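Long-range contacts in putative uncharacterized protein (Leishmania major, PDB 3M3I), which is of unknown function but belongs to the DUF985 family of the cupin superfamily and pairs with a second copy of itself: residues G37-V42 / T61-L66; V49-G54 / R77-E82; L94-K99 / Y148-G153. One frame throughout, in Å; residues are numbered along the deposited sequence.

Overall arrangement
The three contacts sample pairing within a sheet, bridging between a turn and the chain leading into a strand, and packing between the two facing sheets of a cupin fold. From the N terminus, interaction 1 comes first: strand 56-67 returns antiparallel beside strand 38-44, closing a loop that contains strand 48-50. Interaction 2 starts within that loop and ends beyond it, since the 49-54 turn meets the chain leading into strand 81-87; the two therefore cross. Interaction 3 follows in series, joining 94-99 to 148-153. It touches interaction 2 where E82 O meets V150 N and D81 OD2 meets G152 N. Interactions 1 and 3 lie on opposite sides of the chain's centre, about 18 Å apart between centres.

Interaction 1 (G37-V42 / T61-L66); sequences GYYSEV and TTIYFL
Y38 and L66 open an antiparallel strand pair with Y38, S40, Y64 and L66 on one face, Y39, E41, I63 and F65 on the other. Hydrogen-bonded pairs (Y38-L66, S40-Y64) alternate with non-hydrogen-bonded ones (Y39-F65, E41-I63), the regular antiparallel pattern, here in the curled sheet of a cupin-type fold. Y38 N donates to L66 O at 2.8 Å and L66 N returns a bond to Y38 O; S40-Y64 is looser, and V42 N to T62 O is weak. On the first face L66 CD2 lies 3.8 Å from Y38 CD1. Further along, V42 lies nearly perpendicular to Y64: with CG2 beside its own backbone N and opposite the carbonyl carbon (CG1 at chi1 -170°), V42 CG2 comes 3.5 Å from Y64 CD2, while S40 OG sits at the edge of the same ring. T62 OG1 also reaches V42 CB at 3.4 Å, but its hydrogen bond goes to Q147 of the second subunit. On the other face, F65 swings CG anti to its backbone N (chi1 -175°), which carries F65 CD1 back to 3.4 Å from Y38 O. I63 CG2 approaches the Y39 ring at its edge. Strand 38-44 here lies between strand 31-32 and strand 56-67, which pairs on its far side with strand 172-179; W24 and I25 of helix 21-27 touch L66 and Y38, and F65 meets W84.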
loop_
_atom_site.group_PDB
_atom_site.type_symbol
_atom_site.label_atom_id
_atom_site.label_comp_id
_atom_site.label_asym_id
_atom_site.label_seq_id
_atom_site.Cartn_x
_atom_site.Cartn_y
_atom_site.Cartn_z
ATOM N N GLY A 37 -9.826 3.049 -16.185
ATOM C CA GLY A 37 -9.422 1.843 -15.484
ATOM C C GLY A 37 -10.489 1.282 -14.569
ATOM O O GLY A 37 -11.613 1.724 -14.593
ATOM N N TYR A 38 -10.113 0.309 -13.745
ATOM C CA TYR A 38 -11.071 -0.436 -12.928
ATOM C C TYR A 38 -10.712 -0.344 -11.435
ATOM O O TYR A 38 -9.559 -0.119 -11.086
ATOM C CB TYR A 38 -11.147 -1.882 -13.431
ATOM C CG TYR A 38 -11.498 -1.950 -14.915
ATOM C CD1 TYR A 38 -10.526 -1.766 -15.890
ATOM C CD2 TYR A 38 -12.805 -2.169 -15.338
ATOM C CE1 TYR A 38 -10.837 -1.805 -17.246
ATOM C CE2 TYR A 38 -13.126 -2.216 -16.691
ATOM C CZ TYR A 38 -12.134 -2.025 -17.641
ATOM O OH TYR A 38 -12.437 -2.068 -18.993
ATOM N N TYR A 39 -11.700 -0.485 -10.550
ATOM C CA TYR A 39 -11.431 -0.349 -9.126
ATOM C C TYR A 39 -12.465 -0.948 -8.171
ATOM O O TYR A 39 -13.537 -1.342 -8.569
ATOM C CB TYR A 39 -11.229 1.127 -8.786
ATOM C CG TYR A 39 -12.473 1.842 -8.344
ATOM C CD1 TYR A 39 -12.545 2.438 -7.090
ATOM C CD2 TYR A 39 -13.574 1.941 -9.175
ATOM C CE1 TYR A 39 -13.678 3.097 -6.686
ATOM C CE2 TYR A 39 -14.711 2.594 -8.773
ATOM C CZ TYR A 39 -14.756 3.169 -7.530
ATOM O OH TYR A 39 -15.886 3.840 -7.128
ATOM N N SER A 40 -12.097 -1.021 -6.894
ATOM C CA SER A 40 -13.076 -1.214 -5.830
ATOM C C SER A 40 -12.526 -0.721 -4.498
ATOM O O SER A 40 -11.352 -0.857 -4.228
ATOM C CB SER A 40 -13.491 -2.676 -5.718
ATOM O OG SER A 40 -12.382 -3.466 -5.363
ATOM N N GLU A 41 -13.391 -0.152 -3.676
ATOM C CA GLU A 41 -13.046 0.207 -2.313
ATOM C C GLU A 41 -12.769 -1.064 -1.496
ATOM O O GLU A 41 -13.363 -2.108 -1.734
ATOM C CB GLU A 41 -14.164 1.054 -1.686
ATOM C CG GLU A 41 -14.372 2.396 -2.397
ATOM C CD GLU A 41 -15.466 3.269 -1.767
ATOM O OE1 GLU A 41 -15.588 3.287 -0.520
ATOM O OE2 GLU A 41 -16.200 3.961 -2.518
ATOM N N VAL A 42 -11.827 -0.971 -0.563
ATOM C CA VAL A 42 -11.469 -2.086 0.292
ATOM C C VAL A 42 -11.705 -1.655 1.718
ATOM O O VAL A 42 -12.675 -2.080 2.324
ATOM C CB VAL A 42 -10.016 -2.549 0.051
ATOM C CG1 VAL A 42 -9.744 -3.858 0.759
ATOM C CG2 VAL A 42 -9.771 -2.698 -1.444
ATOM N N THR A 61 -7.904 5.856 3.032
ATOM C CA THR A 61 -8.835 5.043 2.282
ATOM C C THR A 61 -7.964 4.259 1.327
ATOM O O THR A 61 -6.936 4.760 0.898
ATOM C CB THR A 61 -9.854 5.903 1.503
ATOM O OG1 THR A 61 -9.171 6.817 0.652
ATOM C CG2 THR A 61 -10.757 6.702 2.449
ATOM N N THR A 62 -8.340 3.017 1.021
ATOM C CA THR A 62 -7.552 2.184 0.090
ATOM C C THR A 62 -8.439 1.609 -0.998
ATOM O O THR A 62 -9.660 1.529 -0.837
ATOM C CB THR A 62 -6.813 0.988 0.775
ATOM O OG1 THR A 62 -7.691 -0.140 0.837
ATOM C CG2 THR A 62 -6.323 1.335 2.181
ATOM N N ILE A 63 -7.806 1.212 -2.103
ATOM C CA ILE A 63 -8.499 0.597 -3.235
ATOM C C ILE A 63 -7.595 -0.359 -3.986
ATOM O O ILE A 63 -6.384 -0.296 -3.879
ATOM C CB ILE A 63 -9.023 1.644 -4.261
ATOM C CG1 ILE A 63 -7.877 2.359 -4.967
ATOM C CG2 ILE A 63 -9.933 2.681 -3.604
ATOM C CD1 ILE A 63 -8.324 3.140 -6.189
ATOM N N TYR A 64 -8.215 -1.270 -4.728
ATOM C CA TYR A 64 -7.546 -2.012 -5.771
ATOM C C TYR A 64 -7.743 -1.232 -7.074
ATOM O O TYR A 64 -8.843 -0.829 -7.384
ATOM C CB TYR A 64 -8.168 -3.374 -5.914
ATOM C CG TYR A 64 -7.862 -4.368 -4.813
ATOM C CD1 TYR A 64 -6.569 -4.842 -4.608
ATOM C CD2 TYR A 64 -8.872 -4.880 -4.023
ATOM C CE1 TYR A 64 -6.301 -5.782 -3.627
ATOM C CE2 TYR A 64 -8.611 -5.809 -3.042
ATOM C CZ TYR A 64 -7.333 -6.263 -2.849
ATOM O OH TYR A 64 -7.086 -7.202 -1.871
ATOM N N PHE A 65 -6.680 -1.005 -7.829
ATOM C CA PHE A 65 -6.797 -0.320 -9.106
ATOM C C PHE A 65 -6.159 -1.134 -10.221
ATOM O O PHE A 65 -5.001 -1.508 -10.115
ATOM C CB PHE A 65 -6.153 1.064 -9.034
ATOM C CG PHE A 65 -6.336 1.860 -10.278
ATOM C CD1 PHE A 65 -7.530 2.515 -10.526
ATOM C CD2 PHE A 65 -5.338 1.924 -11.226
ATOM C CE1 PHE A 65 -7.712 3.242 -11.688
ATOM C CE2 PHE A 65 -5.511 2.654 -12.390
ATOM C CZ PHE A 65 -6.705 3.308 -12.622
ATOM N N LEU A 66 -6.913 -1.397 -11.287
ATOM C CA LEU A 66 -6.382 -2.087 -12.474
ATOM C C LEU A 66 -6.493 -1.179 -13.702
ATOM O O LEU A 66 -7.465 -0.446 -13.871
ATOM C CB LEU A 66 -7.078 -3.440 -12.678
ATOM C CG LEU A 66 -6.730 -4.334 -13.884
ATOM C CD1 LEU A 66 -7.033 -5.821 -13.610
ATOM C CD2 LEU A 66 -7.473 -3.882 -15.135
#

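Interaction 2 (V49-G54 / R77-E82); sequences VDNEEG and RLCSDE
E52 and S80 form the direct polar link between the 49-54 turn and the 77-82 segment. S80 OG lies 3.0 Å from E52 OE1, a possible hydrogen bond, since the single S80 hydroxyl proton may instead go to P180 O, to which S80 OG is weakly bonded. The glutamate gets there by folding at its second torsion (chi2 83°), which lays the carboxylate over the C79-S80 backbone. Two water bridges run beside this link. One water donates to S80 OG at 2.7 Å and accepts a weak bond from N51 ND2; the other donates to E52 OE2 at 2.7 Å and accepts from D81 N at 3.0 Å. C79 packs into the turn, its SG 3.7 Å from N51 ND2. Within the turn, E53 N donates to N51 OD1 at 3.0 Å, an Asx turn superposed on the type I beta turn N51-G54; N51 OD1 also accepts from N55 N. The contact thus joins the hairpin tip between strands 48-50 and 56-67 to the chain leading into strand 81-87, with P180, just after strand 172-179, touching E52, and H47 of the second subunit packed on E52 as well.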
loop_
_atom_site.group_PDB
_atom_site.type_symbol
_atom_site.label_atom_id
_atom_site.label_comp_id
_atom_site.label_asym_id
_atom_site.label_seq_id
_atom_site.Cartn_x
_atom_site.Cartn_y
_atom_site.Cartn_z
ATOM N N VAL A 49 -9.648 12.635 10.342
ATOM C CA VAL A 49 -8.607 13.636 10.526
ATOM C C VAL A 49 -8.945 14.847 9.666
ATOM O O VAL A 49 -9.839 14.776 8.821
ATOM C CB VAL A 49 -7.187 13.073 10.142
ATOM C CG1 VAL A 49 -6.895 11.840 10.914
ATOM C CG2 VAL A 49 -7.085 12.752 8.643
ATOM N N ASP A 50 -8.229 15.945 9.891
ATOM C CA ASP A 50 -8.290 17.122 9.033
ATOM C C ASP A 50 -7.268 16.990 7.901
ATOM O O ASP A 50 -6.075 16.717 8.136
ATOM C CB ASP A 50 -7.999 18.395 9.842
ATOM C CG ASP A 50 -9.176 18.828 10.736
ATOM O OD1 ASP A 50 -10.362 18.695 10.337
ATOM O OD2 ASP A 50 -8.912 19.348 11.834
ATOM N N ASN A 51 -7.726 17.175 6.669
ATOM C CA ASN A 51 -6.839 17.089 5.517
ATOM C C ASN A 51 -6.036 18.395 5.267
ATOM O O ASN A 51 -6.069 19.326 6.066
ATOM C CB ASN A 51 -7.647 16.674 4.275
ATOM C CG ASN A 51 -8.563 17.759 3.816
ATOM O OD1 ASN A 51 -8.638 18.812 4.460
ATOM N ND2 ASN A 51 -9.262 17.539 2.703
ATOM N N GLU A 52 -5.317 18.464 4.152
ATOM C CA GLU A 52 -4.506 19.641 3.832
ATOM C C GLU A 52 -5.315 20.936 3.703
ATOM O O GLU A 52 -4.744 22.010 3.794
ATOM C CB GLU A 52 -3.713 19.420 2.531
ATOM C CG GLU A 52 -2.593 18.368 2.622
ATOM C CD GLU A 52 -3.067 16.925 2.453
ATOM O OE1 GLU A 52 -4.297 16.660 2.527
ATOM O OE2 GLU A 52 -2.195 16.053 2.255
ATOM N N GLU A 53 -6.628 20.833 3.474
ATOM C CA GLU A 53 -7.490 22.010 3.237
ATOM C C GLU A 53 -8.483 22.283 4.367
ATOM O O GLU A 53 -9.367 23.110 4.214
ATOM C CB GLU A 53 -8.261 21.848 1.916
ATOM C CG GLU A 53 -7.418 22.000 0.649
ATOM C CD GLU A 53 -8.113 21.437 -0.616
ATOM O OE1 GLU A 53 -8.973 20.513 -0.493
ATOM O OE2 GLU A 53 -7.787 21.923 -1.732
ATOM N N GLY A 54 -8.345 21.593 5.493
ATOM C CA GLY A 54 -9.191 21.845 6.653
ATOM C C GLY A 54 -10.333 20.858 6.866
ATOM O O GLY A 54 -10.914 20.812 7.952
ATOM N N ARG A 77 -6.674 15.205 -10.421
ATOM C CA ARG A 77 -5.937 15.781 -9.321
ATOM C C ARG A 77 -6.640 15.508 -7.987
ATOM O O ARG A 77 -7.871 15.499 -7.913
ATOM C CB ARG A 77 -5.734 17.278 -9.555
ATOM C CG ARG A 77 -4.985 18.005 -8.448
ATOM C CD ARG A 77 -5.420 19.440 -8.374
ATOM N NE ARG A 77 -4.760 20.272 -9.366
ATOM C CZ ARG A 77 -5.301 21.332 -9.958
ATOM N NH1 ARG A 77 -6.550 21.704 -9.710
ATOM N NH2 ARG A 77 -4.582 22.021 -10.824
ATOM N N LEU A 78 -5.834 15.267 -6.953
ATOM C CA LEU A 78 -6.320 15.030 -5.604
ATOM C C LEU A 78 -5.798 16.172 -4.755
ATOM O O LEU A 78 -5.164 17.080 -5.266
ATOM C CB LEU A 78 -5.816 13.679 -5.079
ATOM C CG LEU A 78 -6.296 12.425 -5.820
ATOM C CD1 LEU A 78 -5.467 11.202 -5.471
ATOM C CD2 LEU A 78 -7.766 12.139 -5.541
ATOM N N CYS A 79 -6.090 16.155 -3.469
ATOM C CA CYS A 79 -5.480 17.120 -2.559
ATOM C C CYS A 79 -4.654 16.444 -1.454
ATOM O O CYS A 79 -4.016 17.122 -0.680
ATOM C CB CYS A 79 -6.543 18.061 -1.977
ATOM S SG CYS A 79 -7.173 17.567 -0.399
ATOM N N SER A 80 -4.657 15.116 -1.411
ATOM C CA SER A 80 -3.783 14.352 -0.536
ATOM C C SER A 80 -2.878 13.437 -1.366
ATOM O O SER A 80 -3.154 13.194 -2.534
ATOM C CB SER A 80 -4.624 13.527 0.433
ATOM O OG SER A 80 -5.536 14.350 1.130
ATOM N N ASP A 81 -1.800 12.945 -0.748
ATOM C CA ASP A 81 -0.872 11.999 -1.382
ATOM C C ASP A 81 -1.580 10.693 -1.691
ATOM O O ASP A 81 -2.453 10.264 -0.939
ATOM C CB ASP A 81 0.297 11.634 -0.457
ATOM C CG ASP A 81 1.178 12.802 -0.101
ATOM O OD1 ASP A 81 1.915 12.672 0.895
ATOM O OD2 ASP A 81 1.160 13.837 -0.797
ATOM N N GLU A 82 -1.174 10.043 -2.771
ATOM C CA GLU A 82 -1.666 8.720 -3.098
ATOM C C GLU A 82 -0.503 7.761 -3.392
ATOM O O GLU A 82 0.320 8.012 -4.272
ATOM C CB GLU A 82 -2.598 8.799 -4.291
ATOM C CG GLU A 82 -3.179 7.451 -4.668
ATOM C CD GLU A 82 -4.152 7.524 -5.818
ATOM O OE1 GLU A 82 -3.872 8.250 -6.799
ATOM O OE2 GLU A 82 -5.184 6.838 -5.732
HETATM O O HOH W 1 -8.148 14.356 1.801
HETATM O O HOH W 2 -1.134 13.573 2.058
#

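Interaction 3 (L94-K99 / Y148-G153); sequences LHVILK and YTVPGG
L94 lays a methyl against the Y148 ring, L94 CD1 lying 3.7 Å from Y148 CD2, the two side chains meeting at a slant. Setting CG opposite its backbone N (chi1 175°) directs the Y148 ring toward L94 and V96. V150 CG2 lies in the plane of that ring, at its edge, and 4.2 Å from L94 CD1. Next along the strand, V96 divides its two methyls: CG2 reaches towards the hydroxyl end of Y148, while V96 CG1 meets V150 CG1 at 4.2 Å. L98 CD2 lies 3.8 Å from P151 CD, and the interface ends at K99, whose CB lies 3.7 Å from G153 O. That oxygen accepts a hydrogen bond from Y128 OH. Having no side chain lets G153 lie against the aliphatic stem of K99. The strands run 9.5 Å apart at an angle of 47°, a face-to-face meeting of the two sheets of the cupin barrel; V134 and V136 of strand 130-136 and W84 of strand 81-87 extend the same apolar layer. Outside the two segments, Y148 also meets R106 in a cation-pi contact. Apolar side chains do most of the touching, with K99 against the G153 backbone at the exposed end, so cohesion between these two segments rests on shape fit and the exclusion of water, and the directional bonding of each strand is spent on its own sheet.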
loop_
_atom_site.group_PDB
_atom_site.type_symbol
_atom_site.label_atom_id
_atom_site.label_comp_id
_atom_site.label_asym_id
_atom_site.label_seq_id
_atom_site.Cartn_x
_atom_site.Cartn_y
_atom_site.Cartn_z
ATOM N N LEU A 94 3.096 5.697 -14.619
ATOM C CA LEU A 94 2.462 6.822 -13.982
ATOM C C LEU A 94 2.995 8.071 -14.660
ATOM O O LEU A 94 4.208 8.216 -14.837
ATOM C CB LEU A 94 2.804 6.868 -12.491
ATOM C CG LEU A 94 1.940 6.076 -11.526
ATOM C CD1 LEU A 94 2.612 5.990 -10.167
ATOM C CD2 LEU A 94 0.587 6.770 -11.409
ATOM N N HIS A 95 2.087 8.962 -15.028
ATOM C CA HIS A 95 2.421 10.216 -15.680
ATOM C C HIS A 95 2.120 11.314 -14.682
ATOM O O HIS A 95 0.958 11.669 -14.507
ATOM C CB HIS A 95 1.565 10.399 -16.940
ATOM C CG HIS A 95 1.718 9.296 -17.943
ATOM N ND1 HIS A 95 2.211 9.504 -19.213
ATOM C CD2 HIS A 95 1.431 7.975 -17.863
ATOM C CE1 HIS A 95 2.220 8.359 -19.869
ATOM N NE2 HIS A 95 1.760 7.415 -19.068
ATOM N N VAL A 96 3.140 11.854 -14.037
ATOM C CA VAL A 96 2.952 12.771 -12.911
ATOM C C VAL A 96 3.459 14.180 -13.238
ATOM O O VAL A 96 4.652 14.374 -13.438
ATOM C CB VAL A 96 3.704 12.251 -11.653
ATOM C CG1 VAL A 96 3.464 13.155 -10.463
ATOM C CG2 VAL A 96 3.280 10.828 -11.315
ATOM N N ILE A 97 2.564 15.164 -13.295
ATOM C CA ILE A 97 2.988 16.557 -13.384
ATOM C C ILE A 97 2.898 17.132 -11.970
ATOM O O ILE A 97 1.820 17.219 -11.410
ATOM C CB ILE A 97 2.121 17.395 -14.345
ATOM C CG1 ILE A 97 1.947 16.696 -15.700
ATOM C CG2 ILE A 97 2.751 18.770 -14.526
ATOM C CD1 ILE A 97 0.726 17.154 -16.490
ATOM N N LEU A 98 4.031 17.493 -11.382
ATOM C CA LEU A 98 4.057 17.953 -9.993
ATOM C C LEU A 98 3.695 19.418 -9.938
ATOM O O LEU A 98 4.062 20.155 -10.830
ATOM C CB LEU A 98 5.450 17.766 -9.385
ATOM C CG LEU A 98 6.097 16.385 -9.456
ATOM C CD1 LEU A 98 7.568 16.505 -9.056
ATOM C CD2 LEU A 98 5.380 15.378 -8.558
ATOM N N LYS A 99 2.989 19.833 -8.891
ATOM C CA LYS A 99 2.710 21.253 -8.644
ATOM C C LYS A 99 3.997 22.009 -8.318
ATOM O O LYS A 99 4.203 23.118 -8.784
ATOM C CB LYS A 99 1.715 21.408 -7.495
ATOM C CG LYS A 99 1.096 22.778 -7.373
ATOM C CD LYS A 99 -0.029 22.737 -6.354
ATOM C CE LYS A 99 -0.858 24.011 -6.347
ATOM N NZ LYS A 99 -2.116 23.854 -5.548
ATOM N N TYR A 148 5.352 3.712 -4.929
ATOM C CA TYR A 148 5.585 5.108 -5.280
ATOM C C TYR A 148 4.385 5.955 -4.865
ATOM O O TYR A 148 3.243 5.500 -4.939
ATOM C CB TYR A 148 5.841 5.259 -6.775
ATOM C CG TYR A 148 5.973 6.695 -7.209
ATOM C CD1 TYR A 148 7.214 7.332 -7.223
ATOM C CD2 TYR A 148 4.855 7.432 -7.571
ATOM C CE1 TYR A 148 7.333 8.666 -7.614
ATOM C CE2 TYR A 148 4.966 8.750 -7.956
ATOM C CZ TYR A 148 6.198 9.365 -7.971
ATOM O OH TYR A 148 6.277 10.678 -8.358
ATOM N N THR A 149 4.665 7.189 -4.437
ATOM C CA THR A 149 3.676 8.112 -3.887
ATOM C C THR A 149 3.527 9.358 -4.755
ATOM O O THR A 149 4.489 10.081 -4.980
ATOM C CB THR A 149 4.045 8.548 -2.454
ATOM O OG1 THR A 149 3.963 7.422 -1.586
ATOM C CG2 THR A 149 3.096 9.618 -1.935
ATOM N N VAL A 150 2.300 9.603 -5.223
ATOM C CA VAL A 150 1.992 10.755 -6.060
ATOM C C VAL A 150 1.638 11.884 -5.107
ATOM O O VAL A 150 0.674 11.762 -4.368
ATOM C CB VAL A 150 0.816 10.462 -7.018
ATOM C CG1 VAL A 150 0.499 11.678 -7.866
ATOM C CG2 VAL A 150 1.146 9.270 -7.902
ATOM N N PRO A 151 2.429 12.972 -5.089
ATOM C CA PRO A 151 2.145 13.978 -4.066
ATOM C C PRO A 151 0.819 14.683 -4.326
ATOM O O PRO A 151 0.454 14.889 -5.483
ATOM C CB PRO A 151 3.318 14.955 -4.191
ATOM C CG PRO A 151 4.395 14.191 -4.912
ATOM C CD PRO A 151 3.643 13.307 -5.856
ATOM N N GLY A 152 0.106 15.016 -3.252
ATOM C CA GLY A 152 -1.101 15.819 -3.341
ATOM C C GLY A 152 -0.846 17.091 -4.130
ATOM O O GLY A 152 0.162 17.755 -3.949
ATOM N N GLY A 153 -1.765 17.414 -5.025
ATOM C CA GLY A 153 -1.672 18.609 -5.842
ATOM C C GLY A 153 -1.104 18.315 -7.207
ATOM O O GLY A 153 -1.133 19.173 -8.069
#